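Local coordinates for protein tRNA threonylcarbamoyladenosine dehydratase (Escherichia coli, PDB 4D79) that catalyses the ATP-dependent dehydration of threonylcarbamoyladenosine to its cyclic form in tRNAs that read codons beginning with adenine, at residues S123-A128 with N145-V150; L138-R143 with S187-V192; Q165-A170 with C203-E208; L169-Q174 with K196-V201. One frame throughout, in Å; residues are numbered along the deposited sequence. Where two conformers were deposited one is given.

In the fold
Strand 124-127 opens contact 1, which closes when the chain returns from helix 132-144 into strand 149-152. Contact 2 starts from that helix, inside the loop of contact 1, and closes at the end of helix 176-189, so the two cross. Strand 164-168 then opens contact 3 and the loop behind it opens contact 4; both close beyond helix 176-189, contact 4 first and contact 3 outside it, and both cross contact 2. Contact 1 is finished before either begins. Contacts 1 and 3 join strands of one mixed sheet, contact 2 joins helix 132-144 to the end of helix 176-189 and the turn after it, and contact 4 joins the loops flanking helix 176-189. Contacts 3 and 4 share Leu169, Ala170 and the potassium ion.

Contact 1 (S123-A128 with N145-V150); sequences SYVIDA and NKIPLV
A first torsion of -127°, well away from a staggered position, swings the ring of Tyr124 onto Pro148, while in Leu149 CG lies anti to the backbone N (chi1 168°) and CD1 reaches Val125. The parallel bridges of this beta-alpha-beta crossover, part of the Rossmann-like nucleotide-binding fold of the HesA/MoeB/ThiF family, pair Val125 with Leu149 and Ile126 with Val150; Pro148 lies just before strand 149-152. Its ring holds CB rigidly over the centre of the tyrosine ring, a CH-pi contact 3.5 Å from the centroid. The backbone fixes the register: Val125 N gives a hydrogen bond to Pro148 O (2.8 Å), Val150 N to Val125 O (3.0 Å), and Asp127 N to Val150 O (2.9 Å).

Beta-branched valine and isoleucine suit the extended chain and fill both faces. Val125 CG1 meets Leu149 CD1 at 3.8 Å, and its other methyl touches Ile147, on the face covered by helices 114-118 and 132-144. Ile126 and Val150 lie side by side on the other face, with CG1 of each 3.9 Å apart; there helix 242-266 packs on Ile126. At the strand end Asp127 OD2 forms a salt bridge with Lys135 and a hydrogen bond with Thr151 OG1, and Ala128 touches ATP. Tyr124 OH gives its proton to a water in the plane of the ring, 2.7 Å away, and that water donates in turn to Leu149 O.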
loop_
_atom_site.group_PDB
_atom_site.type_symbol
_atom_site.label_atom_id
_atom_site.label_comp_id
_atom_site.label_asym_id
_atom_site.label_seq_id
_atom_site.Cartn_x
_atom_site.Cartn_y
_atom_site.Cartn_z
ATOM N N SER B 123 18.317 12.936 -4.830
ATOM C CA SER B 123 17.153 13.812 -4.940
ATOM C C SER B 123 16.293 13.788 -3.679
ATOM O O SER B 123 15.637 14.781 -3.359
ATOM C CB SER B 123 16.273 13.401 -6.120
ATOM O OG SER B 123 17.034 13.145 -7.277
ATOM N N TYR B 124 16.232 12.653 -2.993
ATOM C CA TYR B 124 15.418 12.500 -1.800
ATOM C C TYR B 124 15.924 11.285 -1.042
ATOM O O TYR B 124 16.361 10.304 -1.645
ATOM C CB TYR B 124 13.912 12.306 -2.123
ATOM C CG TYR B 124 13.028 13.298 -1.382
ATOM C CD1 TYR B 124 12.627 13.070 -0.054
ATOM C CD2 TYR B 124 12.609 14.450 -1.995
ATOM C CE1 TYR B 124 11.839 13.997 0.612
ATOM C CE2 TYR B 124 11.847 15.373 -1.346
ATOM C CZ TYR B 124 11.441 15.134 -0.049
ATOM O OH TYR B 124 10.707 16.103 0.567
ATOM N N VAL B 125 15.785 11.324 0.278
ATOM C CA VAL B 125 16.056 10.177 1.140
ATOM C C VAL B 125 14.763 9.795 1.859
ATOM O O VAL B 125 14.104 10.646 2.457
ATOM C CB VAL B 125 17.186 10.474 2.147
ATOM C CG1 VAL B 125 17.422 9.272 3.069
ATOM C CG2 VAL B 125 18.495 10.825 1.387
ATOM N N ILE B 126 14.410 8.524 1.802
ATOM C CA ILE B 126 13.263 7.976 2.518
ATOM C C ILE B 126 13.808 7.125 3.665
ATOM O O ILE B 126 14.491 6.106 3.464
ATOM C CB ILE B 126 12.334 7.177 1.596
ATOM C CG1 ILE B 126 11.773 8.094 0.498
ATOM C CG2 ILE B 126 11.203 6.533 2.412
ATOM C CD1 ILE B 126 10.902 7.422 -0.466
ATOM N N ASP B 127 13.576 7.590 4.866
ATOM C CA ASP B 127 14.115 6.951 6.052
ATOM C C ASP B 127 13.065 6.004 6.607
ATOM O O ASP B 127 12.047 6.441 7.158
ATOM C CB ASP B 127 14.523 7.973 7.092
ATOM C CG ASP B 127 14.616 7.370 8.457
ATOM O OD1 ASP B 127 15.055 6.211 8.522
ATOM O OD2 ASP B 127 14.285 8.037 9.453
ATOM N N ALA B 128 13.334 4.708 6.481
ATOM C CA ALA B 128 12.435 3.653 6.944
ATOM C C ALA B 128 13.160 2.744 7.927
ATOM O O ALA B 128 12.933 1.527 7.968
ATOM C CB ALA B 128 11.882 2.873 5.757
ATOM N N ASN B 145 22.573 19.014 6.288
ATOM C CA ASN B 145 23.082 19.190 4.946
ATOM C C ASN B 145 22.015 19.591 3.955
ATOM O O ASN B 145 22.293 19.693 2.751
ATOM C CB ASN B 145 23.805 17.918 4.524
ATOM C CG ASN B 145 25.158 17.796 5.220
ATOM O OD1 ASN B 145 26.101 18.516 4.872
ATOM N ND2 ASN B 145 25.255 16.908 6.209
ATOM N N LYS B 146 20.802 19.849 4.441
ATOM C CA LYS B 146 19.680 20.242 3.602
ATOM C C LYS B 146 19.402 19.201 2.509
ATOM O O LYS B 146 19.052 19.532 1.377
ATOM C CB LYS B 146 19.933 21.623 3.002
ATOM C CG LYS B 146 20.179 22.667 4.107
ATOM C CD LYS B 146 20.393 24.058 3.537
ATOM C CE LYS B 146 20.574 25.116 4.627
ATOM N NZ LYS B 146 21.761 24.907 5.504
ATOM N N ILE B 147 19.599 17.937 2.845
ATOM C CA ILE B 147 19.266 16.845 1.932
ATOM C C ILE B 147 17.777 16.540 2.091
ATOM O O ILE B 147 17.329 16.322 3.229
ATOM C CB ILE B 147 20.111 15.615 2.254
ATOM C CG1 ILE B 147 21.623 15.902 2.063
ATOM C CG2 ILE B 147 19.624 14.400 1.447
ATOM C CD1 ILE B 147 22.491 14.781 2.497
ATOM N N PRO B 148 16.981 16.559 1.017
ATOM C CA PRO B 148 15.540 16.280 1.169
ATOM C C PRO B 148 15.313 14.909 1.775
ATOM O O PRO B 148 15.858 13.901 1.324
ATOM C CB PRO B 148 14.989 16.366 -0.263
ATOM C CG PRO B 148 15.990 17.227 -0.993
ATOM C CD PRO B 148 17.332 16.888 -0.382
ATOM N N LEU B 149 14.526 14.890 2.821
ATOM C CA LEU B 149 14.324 13.696 3.616
ATOM C C LEU B 149 12.879 13.619 4.047
ATOM O O LEU B 149 12.283 14.626 4.432
ATOM C CB LEU B 149 15.192 13.713 4.869
ATOM C CG LEU B 149 14.929 12.696 5.981
ATOM C CD1 LEU B 149 15.537 11.403 5.631
ATOM C CD2 LEU B 149 15.450 13.233 7.293
ATOM N N VAL B 150 12.350 12.414 4.061
ATOM C CA VAL B 150 11.103 12.136 4.760
ATOM C C VAL B 150 11.344 10.925 5.641
ATOM O O VAL B 150 11.924 9.927 5.204
ATOM C CB VAL B 150 9.901 11.951 3.809
ATOM C CG1 VAL B 150 10.131 10.880 2.743
ATOM C CG2 VAL B 150 8.625 11.665 4.636
HETATM O O HOH W 1 10.212 15.765 3.161
#

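Contact 2 (L138-R143 with S187-V192); sequences LIAYCR and SDFGVV
Val191 and Arg143 run antiparallel alongside one another, so that Val191 CG1 comes to rest over the centre of the guanidinium face, 3.6 Å from Arg143 CZ. The arginine reaches this place because it leaves helix 132-144 fully extended from CG to NE, its CG anti to the backbone N (chi1 -177°). One turn back, Ala140 CB points at the ring face of Phe189 in a CH-pi contact, 4.0 Å from the centroid and 29° off the normal. A methyl is small enough to let the helix come this near; Ala140 CB also meets Val191 CG2 at 4.2 Å. The contact thus joins the crossover helix to the C-terminal end of helix 176-189, where Gly190 takes a positive phi and turns the chain so that Val191 also faces Ala140 and Arg143.

Arg143 NE is hydrogen-bonded to Leu199 O, and Phe189 O accepts from Arg144. With an alanine at Arg143, Leu199 O is likely to lose this donor and Val191 CG1 its flat cover. Lying face-on to a methyl probably costs the guanidinium little, since its N-H groups point outward in their own plane and remain available to oxygens.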
loop_
_atom_site.group_PDB
_atom_site.type_symbol
_atom_site.label_atom_id
_atom_site.label_comp_id
_atom_site.label_asym_id
_atom_site.label_seq_id
_atom_site.Cartn_x
_atom_site.Cartn_y
_atom_site.Cartn_z
ATOM N N LEU B 138 21.047 9.338 10.669
ATOM C CA LEU B 138 20.647 9.669 9.309
ATOM C C LEU B 138 19.908 11.002 9.284
ATOM O O LEU B 138 20.202 11.875 8.462
ATOM C CB LEU B 138 19.768 8.552 8.714
ATOM C CG LEU B 138 19.250 8.763 7.282
ATOM C CD1 LEU B 138 20.434 8.807 6.331
ATOM C CD2 LEU B 138 18.278 7.664 6.879
ATOM N N ILE B 139 18.951 11.181 10.196
ATOM C CA ILE B 139 18.131 12.391 10.189
ATOM C C ILE B 139 18.974 13.624 10.456
ATOM O O ILE B 139 18.825 14.646 9.775
ATOM C CB ILE B 139 16.979 12.255 11.199
ATOM C CG1 ILE B 139 15.968 11.242 10.655
ATOM C CG2 ILE B 139 16.282 13.612 11.484
ATOM C CD1 ILE B 139 15.007 10.830 11.678
ATOM N N ALA B 140 19.848 13.558 11.471
ATOM C CA ALA B 140 20.690 14.698 11.811
ATOM C C ALA B 140 21.574 15.093 10.631
ATOM O O ALA B 140 21.670 16.276 10.289
ATOM C CB ALA B 140 21.508 14.373 13.062
ATOM N N TYR B 141 22.152 14.108 9.944
ATOM C CA TYR B 141 23.001 14.391 8.796
ATOM C C TYR B 141 22.216 15.020 7.647
ATOM O O TYR B 141 22.648 16.030 7.070
ATOM C CB TYR B 141 23.709 13.120 8.331
ATOM C CG TYR B 141 24.732 13.449 7.268
ATOM C CD1 TYR B 141 26.031 13.845 7.622
ATOM C CD2 TYR B 141 24.384 13.452 5.942
ATOM C CE1 TYR B 141 26.972 14.194 6.647
ATOM C CE2 TYR B 141 25.302 13.784 4.954
ATOM C CZ TYR B 141 26.590 14.175 5.327
ATOM O OH TYR B 141 27.472 14.496 4.349
ATOM N N CYS B 142 21.062 14.430 7.262
ATOM C CA CYS B 142 20.325 15.002 6.149
ATOM C C CYS B 142 19.788 16.374 6.499
ATOM O O CYS B 142 19.817 17.278 5.662
ATOM C CB CYS B 142 19.158 14.080 5.730
ATOM S SG CYS B 142 19.802 12.582 5.002
ATOM N N ARG B 143 19.315 16.548 7.740
ATOM C CA ARG B 143 18.822 17.852 8.172
ATOM C C ARG B 143 19.916 18.931 8.085
ATOM O O ARG B 143 19.687 19.988 7.493
ATOM C CB ARG B 143 18.286 17.742 9.593
ATOM C CG ARG B 143 17.667 19.021 10.156
ATOM C CD ARG B 143 17.362 18.770 11.634
ATOM N NE ARG B 143 16.789 19.911 12.349
ATOM C CZ ARG B 143 17.462 20.796 13.067
ATOM N NH1 ARG B 143 18.789 20.725 13.179
ATOM N NH2 ARG B 143 16.789 21.767 13.671
ATOM N N SER B 187 19.993 14.693 22.535
ATOM C CA SER B 187 21.120 14.352 23.398
ATOM C C SER B 187 22.383 14.069 22.593
ATOM O O SER B 187 23.479 14.458 23.009
ATOM C CB SER B 187 20.755 13.163 24.293
ATOM O OG SER B 187 20.506 11.997 23.525
ATOM N N ASP B 188 22.262 13.401 21.441
ATOM C CA ASP B 188 23.434 12.943 20.695
ATOM C C ASP B 188 23.873 13.872 19.567
ATOM O O ASP B 188 25.002 13.726 19.088
ATOM C CB ASP B 188 23.184 11.559 20.079
ATOM C CG ASP B 188 23.241 10.453 21.100
ATOM O OD1 ASP B 188 22.980 10.743 22.280
ATOM O OD2 ASP B 188 23.545 9.301 20.727
ATOM N N PHE B 189 23.010 14.771 19.096
ATOM C CA PHE B 189 23.300 15.585 17.919
ATOM C C PHE B 189 22.961 17.057 18.090
ATOM O O PHE B 189 23.132 17.827 17.136
ATOM C CB PHE B 189 22.546 15.033 16.692
ATOM C CG PHE B 189 22.975 13.648 16.309
ATOM C CD1 PHE B 189 24.091 13.461 15.498
ATOM C CD2 PHE B 189 22.303 12.540 16.789
ATOM C CE1 PHE B 189 24.507 12.200 15.164
ATOM C CE2 PHE B 189 22.719 11.267 16.458
ATOM C CZ PHE B 189 23.813 11.098 15.642
ATOM N N GLY B 190 22.470 17.460 19.255
ATOM C CA GLY B 190 22.133 18.841 19.490
ATOM C C GLY B 190 20.977 19.344 18.672
ATOM O O GLY B 190 20.810 20.559 18.541
ATOM N N VAL B 191 20.171 18.446 18.112
ATOM C CA VAL B 191 19.027 18.826 17.290
ATOM C C VAL B 191 17.838 19.064 18.210
ATOM O O VAL B 191 17.348 18.134 18.857
ATOM C CB VAL B 191 18.712 17.747 16.242
ATOM C CG1 VAL B 191 17.476 18.112 15.462
ATOM C CG2 VAL B 191 19.888 17.556 15.302
ATOM N N VAL B 192 17.356 20.308 18.233
ATOM C CA VAL B 192 16.294 20.742 19.129
ATOM C C VAL B 192 15.326 21.608 18.340
ATOM O O VAL B 192 15.657 22.141 17.276
ATOM C CB VAL B 192 16.859 21.528 20.328
ATOM C CG1 VAL B 192 17.743 20.629 21.163
ATOM C CG2 VAL B 192 17.638 22.744 19.829
#

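Contact 3 (Q165-A170 with C203-E208). With K (potassium ion), chain I.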
loop_
_atom_site.group_PDB
_atom_site.type_symbol
_atom_site.label_atom_id
_atom_site.label_comp_id
_atom_site.label_asym_id
_atom_site.label_seq_id
_atom_site.Cartn_x
_atom_site.Cartn_y
_atom_site.Cartn_z
ATOM N N GLN B 165 -0.642 10.400 8.151
ATOM C CA GLN B 165 -0.467 11.752 7.649
ATOM C C GLN B 165 0.996 12.146 7.844
ATOM O O GLN B 165 1.806 11.388 8.386
ATOM C CB GLN B 165 -1.442 12.724 8.315
ATOM C CG GLN B 165 -1.575 12.546 9.776
ATOM C CD GLN B 165 -2.756 13.296 10.351
ATOM O OE1 GLN B 165 -2.741 14.515 10.438
ATOM N NE2 GLN B 165 -3.811 12.564 10.699
ATOM N N VAL B 166 1.332 13.346 7.380
ATOM C CA VAL B 166 2.693 13.872 7.407
ATOM C C VAL B 166 2.694 15.153 8.226
ATOM O O VAL B 166 1.886 16.054 7.973
ATOM C CB VAL B 166 3.233 14.153 5.986
ATOM C CG1 VAL B 166 4.715 14.530 6.052
ATOM C CG2 VAL B 166 3.040 12.959 5.080
ATOM N N THR B 167 3.626 15.254 9.174
ATOM C CA THR B 167 3.772 16.468 9.953
ATOM C C THR B 167 5.241 16.609 10.377
ATOM O O THR B 167 6.087 15.742 10.126
ATOM C CB THR B 167 2.813 16.442 11.164
ATOM O OG1 THR B 167 2.650 17.758 11.705
ATOM C CG2 THR B 167 3.313 15.531 12.245
ATOM N N ASP B 168 5.540 17.715 11.032
ATOM C CA ASP B 168 6.883 17.904 11.547
ATOM C C ASP B 168 7.137 16.904 12.663
ATOM O O ASP B 168 6.259 16.644 13.495
ATOM C CB ASP B 168 7.070 19.309 12.077
ATOM C CG ASP B 168 8.508 19.585 12.467
ATOM O OD1 ASP B 168 9.291 19.976 11.567
ATOM O OD2 ASP B 168 8.873 19.395 13.655
ATOM N N LEU B 169 8.356 16.358 12.676
ATOM C CA LEU B 169 8.725 15.319 13.640
ATOM C C LEU B 169 8.435 15.743 15.067
ATOM O O LEU B 169 8.103 14.895 15.903
ATOM C CB LEU B 169 10.205 14.942 13.466
ATOM C CG LEU B 169 10.797 13.933 14.472
ATOM C CD1 LEU B 169 10.034 12.595 14.435
ATOM C CD2 LEU B 169 12.326 13.732 14.199
ATOM N N ALA B 170 8.515 17.044 15.359
ATOM C CA ALA B 170 8.223 17.533 16.702
ATOM C C ALA B 170 6.779 17.321 17.132
ATOM O O ALA B 170 6.503 17.372 18.344
ATOM C CB ALA B 170 8.512 19.023 16.820
ATOM N N CYS B 203 7.723 13.967 8.863
ATOM C CA CYS B 203 7.566 12.644 9.455
ATOM C C CYS B 203 6.185 12.059 9.143
ATOM O O CYS B 203 5.162 12.691 9.419
ATOM C CB CYS B 203 7.760 12.699 10.961
ATOM S SG CYS B 203 7.802 11.036 11.693
ATOM N N VAL B 204 6.165 10.841 8.603
ATOM C CA VAL B 204 4.919 10.107 8.420
ATOM C C VAL B 204 4.563 9.418 9.740
ATOM O O VAL B 204 5.384 8.705 10.327
ATOM C CB VAL B 204 5.051 9.068 7.300
ATOM C CG1 VAL B 204 3.685 8.338 7.093
ATOM C CG2 VAL B 204 5.555 9.704 5.983
ATOM N N PHE B 205 3.349 9.636 10.211
ATOM C CA PHE B 205 2.867 9.043 11.451
ATOM C C PHE B 205 1.366 8.840 11.314
ATOM O O PHE B 205 0.775 9.170 10.291
ATOM C CB PHE B 205 3.184 9.944 12.659
ATOM C CG PHE B 205 2.216 11.064 12.805
ATOM C CD1 PHE B 205 2.194 12.088 11.884
ATOM C CD2 PHE B 205 1.305 11.088 13.841
ATOM C CE1 PHE B 205 1.252 13.121 11.972
ATOM C CE2 PHE B 205 0.372 12.124 13.935
ATOM C CZ PHE B 205 0.343 13.128 13.005
ATOM N N SER B 206 0.753 8.267 12.350
ATOM C CA SER B 206 -0.687 8.092 12.390
ATOM C C SER B 206 -1.277 8.616 13.691
ATOM O O SER B 206 -0.678 8.469 14.755
ATOM C CB SER B 206 -1.031 6.641 12.172
ATOM O OG SER B 206 -2.407 6.449 12.416
ATOM N N THR B 207 -2.445 9.253 13.599
ATOM C CA THR B 207 -3.141 9.729 14.789
ATOM C C THR B 207 -3.787 8.604 15.571
ATOM O O THR B 207 -4.285 8.861 16.661
ATOM C CB THR B 207 -4.232 10.737 14.445
ATOM O OG1 THR B 207 -5.074 10.215 13.413
ATOM C CG2 THR B 207 -3.599 12.056 13.970
ATOM N N GLU B 208 -3.793 7.391 15.031
ATOM C CA GLU B 208 -4.413 6.257 15.707
ATOM C C GLU B 208 -3.657 5.908 16.993
ATOM O O GLU B 208 -2.422 5.887 17.022
ATOM C CB GLU B 208 -4.420 5.056 14.747
ATOM C CG GLU B 208 -5.017 3.784 15.321
ATOM C CD GLU B 208 -4.792 2.578 14.415
ATOM O OE1 GLU B 208 -4.321 2.745 13.263
ATOM O OE2 GLU B 208 -5.007 1.454 14.904
HETATM K K K I . -0.046 6.526 16.064
HETATM O O HOH W 2 2.387 6.706 14.325
#
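Two hydrogen-bonded antiparallel pairs, Gln165 with Phe205 and Thr167 with Cys203, enclose the non-hydrogen-bonded pair Val166 and Val204. Gln165 N and Phe205 O are 2.8 Å apart, with the return bond from Phe205 N to Gln165 O at 3.0 Å; Thr167 and Cys203 exchange a similar pair. The side chain of Gln165 starts between its backbone N and carbonyl carbon (chi1 44°), then runs extended across Phe205: its CG lies 3.6 Å from Phe205 CE1, and the amide continues to the methyl of Thr207, its plane turned 45° from the ring. Replacing Gln165 by an alanine is likely to uncover that part of the phenylalanine ring and leave Thr207 CG2 without the amide beside it. On the side of the sheet bearing Cys203, the sulfur SG meets Leu169 CD1 at 3.9 Å, and on the side of Val204 helix 242-266 covers the strands.

Strand 164-168 is the outermost strand of the ThiF-family sheet in this chain and runs antiparallel to strand 202-206, beyond which lies a potassium site. Ser206 O (2.4 Å) and Glu208 O (2.6 Å) bind the ion, with Gln158, Gln174 and a water that accepts from Ser206 N. An ST turn, Glu208 N to Ser206 OG, probably helps to set the two carbonyls. The potassium is held by neutral oxygens, whose dipoles probably stabilise the ion in place of water, without cancelling its charge.

Contact 4 (L169-Q174 with K196-V201). With K (potassium ion), chain I.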
loop_
_atom_site.group_PDB
_atom_site.type_symbol
_atom_site.label_atom_id
_atom_site.label_comp_id
_atom_site.label_asym_id
_atom_site.label_seq_id
_atom_site.Cartn_x
_atom_site.Cartn_y
_atom_site.Cartn_z
ATOM N N LEU B 169 8.356 16.358 12.676
ATOM C CA LEU B 169 8.725 15.319 13.640
ATOM C C LEU B 169 8.435 15.743 15.067
ATOM O O LEU B 169 8.103 14.895 15.903
ATOM C CB LEU B 169 10.205 14.942 13.466
ATOM C CG LEU B 169 10.797 13.933 14.472
ATOM C CD1 LEU B 169 10.034 12.595 14.435
ATOM C CD2 LEU B 169 12.326 13.732 14.199
ATOM N N ALA B 170 8.515 17.044 15.359
ATOM C CA ALA B 170 8.223 17.533 16.702
ATOM C C ALA B 170 6.779 17.321 17.132
ATOM O O ALA B 170 6.503 17.372 18.344
ATOM C CB ALA B 170 8.512 19.023 16.820
ATOM N N LYS B 171 5.859 17.178 16.179
ATOM C CA LYS B 171 4.422 17.216 16.437
ATOM C C LYS B 171 3.746 15.860 16.274
ATOM O O LYS B 171 2.519 15.775 16.319
ATOM C CB LYS B 171 3.748 18.273 15.559
ATOM C CG LYS B 171 4.351 19.665 15.774
ATOM C CD LYS B 171 3.516 20.811 15.190
ATOM C CE LYS B 171 3.506 20.898 13.675
ATOM N NZ LYS B 171 2.690 22.080 13.233
ATOM N N THR B 172 4.503 14.789 16.126
ATOM C CA THR B 172 3.887 13.482 16.066
ATOM C C THR B 172 3.286 13.091 17.427
ATOM O O THR B 172 3.747 13.518 18.493
ATOM C CB THR B 172 4.912 12.442 15.620
ATOM O OG1 THR B 172 5.894 12.271 16.635
ATOM C CG2 THR B 172 5.578 12.865 14.315
ATOM N N ILE B 173 2.232 12.276 17.377
ATOM C CA ILE B 173 1.608 11.687 18.553
ATOM C C ILE B 173 1.501 10.190 18.379
ATOM O O ILE B 173 1.588 9.662 17.264
ATOM C CB ILE B 173 0.200 12.238 18.844
ATOM C CG1 ILE B 173 -0.712 11.995 17.617
ATOM C CG2 ILE B 173 0.285 13.715 19.220
ATOM C CD1 ILE B 173 -2.197 12.040 17.933
ATOM N N GLN B 174 1.286 9.512 19.511
ATOM C CA GLN B 174 1.005 8.077 19.541
ATOM C C GLN B 174 2.059 7.297 18.783
ATOM O O GLN B 174 1.762 6.432 17.963
ATOM C CB GLN B 174 -0.409 7.771 19.035
ATOM C CG GLN B 174 -1.473 8.111 20.094
ATOM C CD GLN B 174 -1.523 7.098 21.237
ATOM O OE1 GLN B 174 -0.999 6.002 21.127
ATOM N NE2 GLN B 174 -2.072 7.511 22.370
ATOM N N LYS B 196 9.421 28.162 16.415
ATOM C CA LYS B 196 8.072 27.681 16.140
ATOM C C LYS B 196 7.826 26.263 16.645
ATOM O O LYS B 196 6.787 25.681 16.329
ATOM C CB LYS B 196 7.774 27.723 14.634
ATOM C CG LYS B 196 7.819 29.092 13.950
ATOM C CD LYS B 196 7.722 28.936 12.429
ATOM C CE LYS B 196 6.303 28.577 11.958
ATOM N NZ LYS B 196 5.257 29.599 12.229
ATOM N N GLY B 197 8.725 25.696 17.437
ATOM C CA GLY B 197 8.479 24.374 17.972
ATOM C C GLY B 197 8.627 23.260 16.959
ATOM O O GLY B 197 8.043 22.193 17.135
ATOM N N LYS B 198 9.418 23.466 15.915
ATOM C CA LYS B 198 9.552 22.479 14.853
ATOM C C LYS B 198 11.009 22.055 14.784
ATOM O O LYS B 198 11.915 22.816 15.147
ATOM C CB LYS B 198 9.083 23.043 13.526
ATOM C CG LYS B 198 7.583 23.283 13.473
ATOM C CD LYS B 198 7.100 23.804 12.116
ATOM C CE LYS B 198 5.579 23.919 12.085
ATOM N NZ LYS B 198 5.007 24.046 10.713
ATOM N N LEU B 199 11.216 20.806 14.394
ATOM C CA LEU B 199 12.541 20.280 14.126
ATOM C C LEU B 199 12.978 20.443 12.673
ATOM O O LEU B 199 14.160 20.229 12.368
ATOM C CB LEU B 199 12.588 18.803 14.496
ATOM C CG LEU B 199 12.587 18.514 15.995
ATOM C CD1 LEU B 199 12.292 17.024 16.304
ATOM C CD2 LEU B 199 13.914 18.949 16.647
ATOM N N GLY B 200 12.076 20.825 11.779
ATOM C CA GLY B 200 12.420 20.899 10.371
ATOM C C GLY B 200 12.660 19.537 9.764
ATOM O O GLY B 200 13.549 19.381 8.926
ATOM N N VAL B 201 11.912 18.531 10.198
ATOM C CA VAL B 201 12.007 17.178 9.655
ATOM C C VAL B 201 10.580 16.674 9.401
ATOM O O VAL B 201 9.757 16.647 10.319
ATOM C CB VAL B 201 12.747 16.218 10.606
ATOM C CG1 VAL B 201 12.797 14.820 10.013
ATOM C CG2 VAL B 201 14.190 16.697 10.928
HETATM K K K I . -0.046 6.526 16.064
HETATM O O HOH W 2 2.387 6.706 14.325
#
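Leu169 N gives a hydrogen bond to Val201 O, 2.8 Å long and bent to 151° at the hydrogen, the single hydrogen bond between residues 169-174 and 196-201. Close by, Asp168 OD2 is gripped by two backbone amides, Ala170 N in an Asx turn and Leu199 N from the other loop, while OD1 takes Val201 N; a short acidic residue suits this place, since its two oxygens can reach amides of both loops.

Around these bonds the side chains interlock. The branches of Leu169 cross those of Leu199 at a slant, Leu169 CG lying 3.9 Å from Leu199 CD1, while the CB of Leu169 faces that of Val201. Ala170 turns its methyl to Gly197 O, only 3.2 Å from Ala170 CB, a spot with little room for a larger side chain; Gly197 itself has a positive phi, which glycine adopts easily.

The two loops flank helix 176-189, one leading in from strand 164-168 and the other out to strand 202-206, so their contact closes the loop around that helix beside the sheet edge. Arg182 of the helix donates to Leu169 O and Thr172 OG1.

At the outer rim Lys171, bent at its third torsion (chi3 -71°), brings NZ to within 3.9 Å of Lys198 NZ, two like charges that probably repel and rely on solvent for screening. At the far end of its loop Gln174 turns its backbone O to the potassium ion, 2.6 Å away.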